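Local coordinates for protein peptide amidase (PDB 1M22) that probably hydrolyses amide bonds, peptide amides among them, as a serine-nucleophile amidase of the amidase signature family, at residues T96-P108 with Y337-L351. Numbering follows the deposited sequence.
Sequences TSAGSLALQGFRP and YFNTHRAPLRSLADL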
ATOM      1  N   THR A  96      10.555  13.304  -6.128  1.00  9.90           N
ATOM      2  CA  THR A  96       9.543  12.268  -6.295  1.00 10.12           C
ATOM      3  C   THR A  96       9.987  11.641  -7.609  1.00 10.55           C
ATOM      4  O   THR A  96       9.690  12.148  -8.687  1.00 12.11           O
ATOM      5  CB  THR A  96       8.125  12.859  -6.407  1.00  9.62           C
ATOM      6  OG1 THR A  96       7.789  13.512  -5.175  1.00 12.39           O
ATOM      7  CG2 THR A  96       7.110  11.753  -6.665  1.00 12.26           C
ATOM      8  N   SER A  97      10.712  10.534  -7.501  1.00  9.60           N
ATOM      9  CA  SER A  97      11.297   9.886  -8.669  1.00  9.99           C
ATOM     10  C   SER A  97      10.678   8.615  -9.211  1.00  8.69           C
ATOM     11  O   SER A  97      11.031   8.191 -10.316  1.00  9.36           O
ATOM     12  CB  SER A  97      12.765   9.577  -8.376  1.00 10.36           C
ATOM     13  OG  SER A  97      12.879   8.527  -7.422  1.00 11.10           O
ATOM     14  N   ALA A  98       9.775   7.998  -8.455  1.00  8.26           N
ATOM     15  CA  ALA A  98       9.184   6.728  -8.860  1.00  8.56           C
ATOM     16  C   ALA A  98      10.333   5.717  -8.984  1.00  7.55           C
ATOM     17  O   ALA A  98      10.190   4.678  -9.627  1.00  8.14           O
ATOM     18  CB  ALA A  98       8.455   6.865 -10.196  1.00 10.74           C
ATOM     19  N   GLY A  99      11.470   6.038  -8.365  1.00  8.24           N
ATOM     20  CA  GLY A  99      12.634   5.167  -8.407  1.00  8.29           C
ATOM     21  C   GLY A  99      13.534   5.345  -9.622  1.00  9.17           C
ATOM     22  O   GLY A  99      14.593   4.718  -9.714  1.00  9.15           O
ATOM     23  N   SER A 100      13.124   6.208 -10.548  1.00  8.27           N
ATOM     24  CA  SER A 100      13.879   6.447 -11.777  1.00  9.57           C
ATOM     25  C   SER A 100      14.934   7.545 -11.684  1.00 10.86           C
ATOM     26  O   SER A 100      14.752   8.547 -10.998  1.00 11.68           O
ATOM     27  CB  SER A 100      12.907   6.783 -12.910  1.00 10.45           C
ATOM     28  OG  SER A 100      13.598   7.145 -14.095  1.00 11.31           O
ATOM     29  N   LEU A 101      16.041   7.350 -12.393  1.00 10.06           N
ATOM     30  CA  LEU A 101      17.104   8.346 -12.408  1.00 11.96           C
ATOM     31  C   LEU A 101      16.657   9.579 -13.198  1.00 13.51           C
ATOM     32  O   LEU A 101      17.218  10.662 -13.043  1.00 16.87           O
ATOM     33  CB  LEU A 101      18.372   7.757 -13.029  1.00 12.64           C
ATOM     34  CG  LEU A 101      19.072   6.684 -12.191  1.00 13.98           C
ATOM     35  CD1 LEU A 101      20.234   6.095 -12.974  1.00 15.10           C
ATOM     36  CD2 LEU A 101      19.562   7.293 -10.886  1.00 14.31           C
ATOM     37  N   ALA A 102      15.636   9.411 -14.033  1.00 12.27           N
ATOM     38  CA  ALA A 102      15.124  10.511 -14.845  1.00 14.17           C
ATOM     39  C   ALA A 102      14.499  11.630 -14.010  1.00 14.69           C
ATOM     40  O   ALA A 102      14.469  12.787 -14.435  1.00 17.98           O
ATOM     41  CB  ALA A 102      14.107   9.983 -15.849  1.00 15.49           C
ATOM     42  N   LEU A 103      14.007  11.294 -12.820  1.00 14.13           N
ATOM     43  CA  LEU A 103      13.373  12.288 -11.957  1.00 13.87           C
ATOM     44  C   LEU A 103      14.106  12.523 -10.636  1.00 15.24           C
ATOM     45  O   LEU A 103      13.509  12.989  -9.665  1.00 14.78           O
ATOM     46  CB  LEU A 103      11.929  11.873 -11.661  1.00 13.92           C
ATOM     47  CG  LEU A 103      10.989  11.704 -12.856  1.00 13.32           C
ATOM     48  CD1 LEU A 103       9.645  11.195 -12.366  1.00 13.19           C
ATOM     49  CD2 LEU A 103      10.828  13.027 -13.587  1.00 13.90           C
ATOM     50  N   GLN A 104      15.399  12.216 -10.602  1.00 15.49           N
ATOM     51  CA  GLN A 104      16.190  12.390  -9.387  1.00 17.40           C
ATOM     52  C   GLN A 104      16.261  13.835  -8.891  1.00 16.95           C
ATOM     53  O   GLN A 104      16.508  14.074  -7.710  1.00 19.38           O
ATOM     54  CB  GLN A 104      17.609  11.858  -9.602  1.00 20.34           C
ATOM     55  CG  GLN A 104      18.361  12.538 -10.732  1.00 25.31           C
ATOM     56  CD  GLN A 104      19.800  12.074 -10.832  1.00 29.12           C
ATOM     57  OE1 GLN A 104      20.072  10.882 -10.979  1.00 31.39           O
ATOM     58  NE2 GLN A 104      20.731  13.018 -10.758  1.00 31.19           N
ATOM     59  N   GLY A 105      16.052  14.793  -9.789  1.00 17.03           N
ATOM     60  CA  GLY A 105      16.106  16.193  -9.400  1.00 16.25           C
ATOM     61  C   GLY A 105      14.765  16.896  -9.502  1.00 16.48           C
ATOM     62  O   GLY A 105      14.682  18.125  -9.469  1.00 18.33           O
ATOM     63  N   PHE A 106      13.709  16.101  -9.625  1.00 14.41           N
ATOM     64  CA  PHE A 106      12.346  16.601  -9.746  1.00 11.69           C
ATOM     65  C   PHE A 106      11.715  16.655  -8.351  1.00 10.72           C
ATOM     66  O   PHE A 106      11.489  15.618  -7.725  1.00 11.90           O
ATOM     67  CB  PHE A 106      11.576  15.665 -10.680  1.00 11.07           C
ATOM     68  CG  PHE A 106      10.108  15.949 -10.775  1.00 11.53           C
ATOM     69  CD1 PHE A 106       9.642  17.193 -11.184  1.00 13.35           C
ATOM     70  CD2 PHE A 106       9.187  14.948 -10.492  1.00 11.59           C
ATOM     71  CE1 PHE A 106       8.273  17.431 -11.311  1.00 12.17           C
ATOM     72  CE2 PHE A 106       7.826  15.175 -10.614  1.00 12.22           C
ATOM     73  CZ  PHE A 106       7.367  16.417 -11.026  1.00 12.28           C
ATOM     74  N   ARG A 107      11.432  17.864  -7.871  1.00 11.42           N
ATOM     75  CA  ARG A 107      10.875  18.049  -6.530  1.00 12.22           C
ATOM     76  C   ARG A 107       9.566  18.836  -6.497  1.00 12.03           C
ATOM     77  O   ARG A 107       9.539  20.007  -6.113  1.00 14.89           O
ATOM     78  CB  ARG A 107      11.915  18.750  -5.648  1.00 13.82           C
ATOM     79  CG  ARG A 107      13.287  18.094  -5.684  1.00 13.13           C
ATOM     80  CD  ARG A 107      14.274  18.808  -4.774  1.00 17.56           C
ATOM     81  NE  ARG A 107      15.600  18.198  -4.821  1.00 22.01           N
ATOM     82  CZ  ARG A 107      16.448  18.322  -5.838  1.00 25.68           C
ATOM     83  NH1 ARG A 107      16.115  19.038  -6.903  1.00 26.74           N
ATOM     84  NH2 ARG A 107      17.632  17.727  -5.790  1.00 29.54           N
ATOM     85  N   PRO A 108       8.456  18.197  -6.894  1.00 10.05           N
ATOM     86  CA  PRO A 108       7.136  18.838  -6.911  1.00 10.68           C
ATOM     87  C   PRO A 108       6.535  19.108  -5.530  1.00 11.15           C
ATOM     88  O   PRO A 108       6.961  18.534  -4.527  1.00 12.74           O
ATOM     89  CB  PRO A 108       6.294  17.860  -7.722  1.00 10.53           C
ATOM     90  CG  PRO A 108       6.900  16.534  -7.372  1.00 10.05           C
ATOM     91  CD  PRO A 108       8.383  16.825  -7.426  1.00 10.97           C
ATOM     92  N   TYR A 337       0.372  13.913 -15.803  1.00  9.43           N
ATOM     93  CA  TYR A 337       1.122  14.202 -14.585  1.00  9.63           C
ATOM     94  C   TYR A 337       2.378  15.015 -14.897  1.00 10.30           C
ATOM     95  O   TYR A 337       2.668  16.003 -14.217  1.00  9.69           O
ATOM     96  CB  TYR A 337       1.488  12.892 -13.866  1.00  9.29           C
ATOM     97  CG  TYR A 337       2.465  13.062 -12.720  1.00  8.92           C
ATOM     98  CD1 TYR A 337       3.826  13.220 -12.964  1.00  8.26           C
ATOM     99  CD2 TYR A 337       2.025  13.105 -11.397  1.00  9.39           C
ATOM    100  CE1 TYR A 337       4.728  13.418 -11.930  1.00  9.09           C
ATOM    101  CE2 TYR A 337       2.922  13.305 -10.349  1.00  7.74           C
ATOM    102  CZ  TYR A 337       4.274  13.463 -10.626  1.00  8.87           C
ATOM    103  OH  TYR A 337       5.183  13.679  -9.619  1.00 11.22           O
ATOM    104  N   PHE A 338       3.125  14.605 -15.922  1.00 10.37           N
ATOM    105  CA  PHE A 338       4.342  15.324 -16.293  1.00 10.63           C
ATOM    106  C   PHE A 338       4.039  16.786 -16.614  1.00 12.27           C
ATOM    107  O   PHE A 338       4.799  17.682 -16.249  1.00 12.14           O
ATOM    108  CB  PHE A 338       5.016  14.695 -17.522  1.00 11.88           C
ATOM    109  CG  PHE A 338       5.738  13.396 -17.250  1.00 10.49           C
ATOM    110  CD1 PHE A 338       6.208  13.077 -15.980  1.00 11.82           C
ATOM    111  CD2 PHE A 338       5.996  12.515 -18.299  1.00 11.51           C
ATOM    112  CE1 PHE A 338       6.929  11.900 -15.763  1.00 11.77           C
ATOM    113  CE2 PHE A 338       6.714  11.340 -18.090  1.00 11.65           C
ATOM    114  CZ  PHE A 338       7.181  11.032 -16.824  1.00 12.29           C
ATOM    115  N   ASN A 339       2.931  17.021 -17.309  1.00 12.24           N
ATOM    116  CA  ASN A 339       2.536  18.372 -17.688  1.00 14.47           C
ATOM    117  C   ASN A 339       2.055  19.188 -16.496  1.00 14.80           C
ATOM    118  O   ASN A 339       2.466  20.332 -16.313  1.00 16.39           O
ATOM    119  CB  ASN A 339       1.436  18.313 -18.754  1.00 17.40           C
ATOM    120  CG  ASN A 339       0.866  19.681 -19.082  1.00 21.37           C
ATOM    121  OD1 ASN A 339       0.038  20.218 -18.343  1.00 24.31           O
ATOM    122  ND2 ASN A 339       1.314  20.254 -20.191  1.00 23.85           N
ATOM    123  N   THR A 340       1.185  18.590 -15.690  1.00 12.54           N
ATOM    124  CA  THR A 340       0.626  19.254 -14.517  1.00 14.29           C
ATOM    125  C   THR A 340       1.685  19.732 -13.526  1.00 13.01           C
ATOM    126  O   THR A 340       1.587  20.833 -12.984  1.00 15.08           O
ATOM    127  CB  THR A 340      -0.352  18.314 -13.771  1.00 14.90           C
ATOM    128  OG1 THR A 340      -1.436  17.964 -14.641  1.00 16.40           O
ATOM    129  CG2 THR A 340      -0.904  18.990 -12.522  1.00 17.19           C
ATOM    130  N   HIS A 341       2.698  18.904 -13.296  1.00 12.76           N
ATOM    131  CA  HIS A 341       3.750  19.240 -12.343  1.00 13.16           C
ATOM    132  C   HIS A 341       5.040  19.732 -12.991  1.00 13.43           C
ATOM    133  O   HIS A 341       6.063  19.885 -12.319  1.00 14.70           O
ATOM    134  CB  HIS A 341       4.020  18.025 -11.453  1.00 12.89           C
ATOM    135  CG  HIS A 341       2.801  17.531 -10.739  1.00 13.14           C
ATOM    136  ND1 HIS A 341       2.237  18.203  -9.675  1.00 13.26           N
ATOM    137  CD2 HIS A 341       2.002  16.464 -10.975  1.00 13.38           C
ATOM    138  CE1 HIS A 341       1.142  17.572  -9.290  1.00 13.69           C
ATOM    139  NE2 HIS A 341       0.976  16.514 -10.062  1.00 13.94           N
ATOM    140  N   ARG A 342       4.981  19.985 -14.297  1.00 13.32           N
ATOM    141  CA  ARG A 342       6.124  20.482 -15.057  1.00 14.29           C
ATOM    142  C   ARG A 342       7.402  19.694 -14.797  1.00 15.01           C
ATOM    143  O   ARG A 342       8.420  20.249 -14.379  1.00 17.19           O
ATOM    144  CB  ARG A 342       6.349  21.963 -14.742  1.00 16.64           C
ATOM    145  CG  ARG A 342       5.121  22.827 -14.991  1.00 20.28           C
ATOM    146  CD  ARG A 342       5.407  24.290 -14.709  1.00 25.13           C
ATOM    147  NE  ARG A 342       6.411  24.832 -15.618  1.00 29.86           N
ATOM    148  CZ  ARG A 342       6.875  26.075 -15.559  1.00 32.03           C
ATOM    149  NH1 ARG A 342       6.423  26.904 -14.631  1.00 32.07           N
ATOM    150  NH2 ARG A 342       7.787  26.491 -16.428  1.00 34.45           N
ATOM    151  N   ALA A 343       7.343  18.394 -15.057  1.00 13.22           N
ATOM    152  CA  ALA A 343       8.492  17.522 -14.860  1.00 13.47           C
ATOM    153  C   ALA A 343       9.516  17.736 -15.975  1.00 13.65           C
ATOM    154  O   ALA A 343       9.198  18.316 -17.018  1.00 14.65           O
ATOM    155  CB  ALA A 343       8.036  16.064 -14.836  1.00 12.45           C
ATOM    156  N   PRO A 344      10.764  17.283 -15.762  1.00 13.48           N
ATOM    157  CA  PRO A 344      11.817  17.438 -16.774  1.00 14.73           C
ATOM    158  C   PRO A 344      11.535  16.571 -18.003  1.00 17.55           C
ATOM    159  O   PRO A 344      12.118  16.773 -19.070  1.00 21.01           O
ATOM    160  CB  PRO A 344      13.081  17.026 -16.023  1.00 14.78           C
ATOM    161  CG  PRO A 344      12.573  16.028 -15.027  1.00 14.88           C
ATOM    162  CD  PRO A 344      11.301  16.673 -14.533  1.00 14.33           C
ATOM    163  N   LEU A 345      10.641  15.601 -17.832  1.00 16.86           N
ATOM    164  CA  LEU A 345      10.220  14.707 -18.908  1.00 17.20           C
ATOM    165  C   LEU A 345       8.845  15.218 -19.317  1.00 17.88           C
ATOM    166  O   LEU A 345       8.029  15.547 -18.456  1.00 18.77           O
ATOM    167  CB  LEU A 345      10.091  13.267 -18.404  1.00 17.45           C
ATOM    168  CG  LEU A 345      11.346  12.573 -17.870  1.00 18.83           C
ATOM    169  CD1 LEU A 345      10.966  11.228 -17.264  1.00 20.12           C
ATOM    170  CD2 LEU A 345      12.352  12.396 -18.997  1.00 20.00           C
ATOM    171  N   ARG A 346       8.582  15.281 -20.617  1.00 17.82           N
ATOM    172  CA  ARG A 346       7.302  15.783 -21.103  1.00 21.09           C
ATOM    173  C   ARG A 346       6.421  14.706 -21.722  1.00 20.50           C
ATOM    174  O   ARG A 346       5.221  14.908 -21.906  1.00 24.20           O
ATOM    175  CB  ARG A 346       7.543  16.894 -22.130  1.00 24.93           C
ATOM    176  CG  ARG A 346       8.350  18.069 -21.593  1.00 30.17           C
ATOM    177  CD  ARG A 346       8.848  18.969 -22.716  1.00 33.81           C
ATOM    178  NE  ARG A 346       7.762  19.557 -23.495  1.00 36.46           N
ATOM    179  CZ  ARG A 346       6.855  20.398 -23.005  1.00 37.97           C
ATOM    180  NH1 ARG A 346       6.897  20.755 -21.728  1.00 39.12           N
ATOM    181  NH2 ARG A 346       5.906  20.885 -23.794  1.00 38.60           N
ATOM    182  N   SER A 347       7.010  13.560 -22.040  1.00 16.19           N
ATOM    183  CA  SER A 347       6.247  12.485 -22.656  1.00 15.50           C
ATOM    184  C   SER A 347       6.801  11.120 -22.295  1.00 13.94           C
ATOM    185  O   SER A 347       7.905  10.999 -21.765  1.00 14.23           O
ATOM    186  CB  SER A 347       6.273  12.632 -24.176  1.00 14.40           C
ATOM    187  OG  SER A 347       7.585  12.419 -24.666  1.00 15.33           O
ATOM    188  N   LEU A 348       6.017  10.091 -22.593  1.00 12.86           N
ATOM    189  CA  LEU A 348       6.438   8.729 -22.334  1.00 13.77           C
ATOM    190  C   LEU A 348       7.607   8.433 -23.272  1.00 13.21           C
ATOM    191  O   LEU A 348       8.531   7.705 -22.917  1.00 12.91           O
ATOM    192  CB  LEU A 348       5.274   7.769 -22.578  1.00 14.23           C
ATOM    193  CG  LEU A 348       5.509   6.276 -22.350  1.00 14.51           C
ATOM    194  CD1 LEU A 348       6.252   6.040 -21.044  1.00 13.33           C
ATOM    195  CD2 LEU A 348       4.164   5.566 -22.340  1.00 11.99           C
ATOM    196  N   ALA A 349       7.571   9.018 -24.468  1.00 11.89           N
ATOM    197  CA  ALA A 349       8.648   8.829 -25.433  1.00 13.05           C
ATOM    198  C   ALA A 349       9.966   9.352 -24.858  1.00 12.50           C
ATOM    199  O   ALA A 349      11.020   8.751 -25.066  1.00 14.13           O
ATOM    200  CB  ALA A 349       8.318   9.549 -26.740  1.00 13.65           C
ATOM    201  N   ASP A 350       9.908  10.471 -24.133  1.00 12.05           N
ATOM    202  CA  ASP A 350      11.111  11.041 -23.524  1.00 12.95           C
ATOM    203  C   ASP A 350      11.688  10.080 -22.492  1.00 11.07           C
ATOM    204  O   ASP A 350      12.904   9.945 -22.372  1.00 13.29           O
ATOM    205  CB  ASP A 350      10.815  12.370 -22.819  1.00 15.80           C
ATOM    206  CG  ASP A 350      10.381  13.462 -23.771  1.00 19.05           C
ATOM    207  OD1 ASP A 350      10.862  13.483 -24.922  1.00 19.80           O
ATOM    208  OD2 ASP A 350       9.569  14.316 -23.353  1.00 20.94           O
ATOM    209  N   LEU A 351      10.811   9.425 -21.734  1.00 11.39           N
ATOM    210  CA  LEU A 351      11.256   8.478 -20.716  1.00 10.88           C
ATOM    211  C   LEU A 351      11.921   7.270 -21.368  1.00 10.05           C
ATOM    212  O   LEU A 351      12.980   6.819 -20.928  1.00 10.66           O
ATOM    213  CB  LEU A 351      10.071   8.024 -19.855  1.00 10.91           C
ATOM    214  CG  LEU A 351      10.354   6.917 -18.834  1.00  9.98           C
ATOM    215  CD1 LEU A 351      11.460   7.349 -17.883  1.00 11.02           C
ATOM    216  CD2 LEU A 351       9.077   6.598 -18.068  1.00 10.00           C
TER
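Phe106 drives its ring into the bend where helix 319-340 ends. With CG anti to the backbone N (chi1 173°), the ring reaches across to lie between Ala343 and Pro108, two residues further along its own chain. The methyl CB of Ala343 makes a CH-pi contact 4.0 Å from the ring centroid, while CD of Pro108 covers the opposite face. The rim meets polar atoms: CE1 lies 3.5 Å from the carbonyl O of His341, and CE2 lies 3.2 Å from OH of Tyr337, both near the ring plane, where the weakly positive C-H edge suits an oxygen. Tyr337 gives its hydroxyl a stronger partner in Asn90, so its ring can be buried without stranding a polar end.

The bend, which meets the loop between strand 82-86 and helix 112-119, is a Schellman motif: Ala343 N bonds to Phe338 O, more weakly Arg342 N to Asn339 O, and Arg342 takes the positive phi that ends the helix, setting Ala343 and Pro344 against Phe106. Pro344 offers a rigid apolar ring, and the branched end of Leu103 serves two partners, CD2 lying 3.8 Å from CG of Pro344 and CD1 approaching the edge of Phe338. CB of Ala102 points at this patch and packs on CD1 of Leu345 at 3.7 Å.

Ser347 is the N-cap of helix 348-357, its OG accepting from Asp350 N. Across the contact, an ST turn at Ser100 braces Ala102 N. Farther back, Thr96 N bonds to Phe106 O, joining the two ends of the loop; the side chain of Thr96 is about 9 Å from that of the active-site Lys86.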